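Uncharacterized protein (PDB 4ZKQ) probably binds host chemokines, acting as a decoy receptor encoded by a rodent gammaherpesvirus. Local coordinates at residues Thr35-Leu38 with Pro39-Pro43. Residues are numbered along the deposited sequence; the frame is centred on the assembly and turned at random.
Sequences TISL and PIKLP
A type VI turn, centred on the cis peptide bond between Leu38 and Pro39, bends the chain sharply back in the loop that leads from strand 23-26 to helix 44-51. Across the bend, water molecules join the two arms. One donates to Ser37 O at 2.8 Å and accepts from Lys41 N at 3.0 Å, bridging backbone to backbone where Ser37 O and Ile40 N stand 3.7 Å apart. A second water donates to Pro39 O at 2.7 Å and is hydrogen-bonded to Ser37 OG (2.6 Å), a hydroxyl placed anti to the backbone N (chi1 165°). It thereby links the serine side chain to a backbone carbonyl whose oxygen lies near Ser37 O, another acceptor. The Lys41 chain, extended beyond CG, brings its CE to 3.8 Å from Ser37 OG. The turn has a second, apolar face, directed at strand 132-143 and helix 44-51. There Ile40, buried, turns its CD1 methyl back to the first arm, where it meets Ile36 CG2 at 3.7 Å and Leu38 CD2, also at 3.7 Å. Both torsions of Ile40 are near -60° (chi1 -61°, chi2 -63°), folding CD1 toward that arm so that the three methyl groups cluster in a triangle. Phe137 of strand 132-143 touches the side chains of Leu38, Pro39 and Ile40, while Ile47 of the helix packs on Ile36 and Ile40.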
loop_
_atom_site.group_PDB
_atom_site.type_symbol
_atom_site.label_atom_id
_atom_site.label_comp_id
_atom_site.label_asym_id
_atom_site.label_seq_id
_atom_site.Cartn_x
_atom_site.Cartn_y
_atom_site.Cartn_z
ATOM N N THR A 35 -17.750 2.557 1.971
ATOM C CA THR A 35 -16.688 3.046 2.845
ATOM C C THR A 35 -16.747 2.347 4.192
ATOM O O THR A 35 -17.768 1.765 4.556
ATOM C CB THR A 35 -16.795 4.563 3.086
ATOM O OG1 THR A 35 -18.029 4.841 3.755
ATOM C CG2 THR A 35 -16.744 5.334 1.776
ATOM N N ILE A 36 -15.639 2.403 4.923
ATOM C CA ILE A 36 -15.579 1.860 6.270
ATOM C C ILE A 36 -16.194 2.857 7.239
ATOM O O ILE A 36 -15.818 4.023 7.252
ATOM C CB ILE A 36 -14.133 1.556 6.694
ATOM C CG1 ILE A 36 -13.541 0.469 5.796
ATOM C CG2 ILE A 36 -14.081 1.115 8.148
ATOM C CD1 ILE A 36 -12.071 0.183 6.052
ATOM N N SER A 37 -17.140 2.385 8.043
ATOM C CA SER A 37 -17.789 3.212 9.052
ATOM C C SER A 37 -17.155 2.967 10.423
ATOM O O SER A 37 -16.948 1.820 10.817
ATOM C CB SER A 37 -19.294 2.914 9.085
ATOM O OG SER A 37 -19.904 3.419 10.258
ATOM N N LEU A 38 -16.825 4.042 11.135
ATOM C CA LEU A 38 -16.351 3.923 12.518
ATOM C C LEU A 38 -17.429 4.366 13.504
ATOM O O LEU A 38 -18.158 5.322 13.237
ATOM C CB LEU A 38 -15.086 4.751 12.737
ATOM C CG LEU A 38 -13.890 4.462 11.836
ATOM C CD1 LEU A 38 -12.698 5.314 12.254
ATOM C CD2 LEU A 38 -13.547 2.990 11.897
ATOM N N PRO A 39 -17.529 3.684 14.654
ATOM C CA PRO A 39 -16.655 2.571 15.023
ATOM C C PRO A 39 -16.982 1.310 14.231
ATOM O O PRO A 39 -18.103 1.155 13.744
ATOM C CB PRO A 39 -16.950 2.375 16.514
ATOM C CG PRO A 39 -18.373 2.814 16.657
ATOM C CD PRO A 39 -18.534 3.964 15.696
ATOM N N ILE A 40 -16.005 0.422 14.106
ATOM C CA ILE A 40 -16.184 -0.822 13.371
ATOM C C ILE A 40 -17.374 -1.609 13.905
ATOM O O ILE A 40 -17.504 -1.807 15.110
ATOM C CB ILE A 40 -14.927 -1.697 13.453
ATOM C CG1 ILE A 40 -13.726 -0.960 12.842
ATOM C CG2 ILE A 40 -15.163 -3.051 12.758
ATOM C CD1 ILE A 40 -13.877 -0.649 11.356
ATOM N N LYS A 41 -18.235 -2.054 12.996
ATOM C CA LYS A 41 -19.408 -2.846 13.367
ATOM C C LYS A 41 -19.577 -4.057 12.452
ATOM O O LYS A 41 -20.629 -4.696 12.443
ATOM C CB LYS A 41 -20.665 -1.973 13.324
ATOM C CG LYS A 41 -20.925 -1.343 11.960
ATOM C CD LYS A 41 -22.080 -0.349 11.995
ATOM C CE LYS A 41 -22.198 0.412 10.682
ATOM N NZ LYS A 41 -23.521 1.074 10.524
ATOM N N LEU A 42 -18.533 -4.362 11.685
ATOM C CA LEU A 42 -18.549 -5.478 10.743
ATOM C C LEU A 42 -17.370 -6.403 10.998
ATOM O O LEU A 42 -16.309 -5.950 11.431
ATOM C CB LEU A 42 -18.486 -4.973 9.298
ATOM C CG LEU A 42 -19.659 -4.162 8.754
ATOM C CD1 LEU A 42 -19.328 -3.665 7.353
ATOM C CD2 LEU A 42 -20.934 -4.989 8.744
ATOM N N PRO A 43 -17.541 -7.707 10.730
ATOM C CA PRO A 43 -16.358 -8.568 10.807
ATOM C C PRO A 43 -15.354 -8.225 9.711
ATOM O O PRO A 43 -15.727 -7.609 8.712
ATOM C CB PRO A 43 -16.931 -9.979 10.614
ATOM C CG PRO A 43 -18.215 -9.780 9.906
ATOM C CD PRO A 43 -18.755 -8.460 10.376
HETATM O O HOH W 1 -17.937 -0.721 10.349
HETATM O O HOH W 2 -20.234 2.430 12.604
#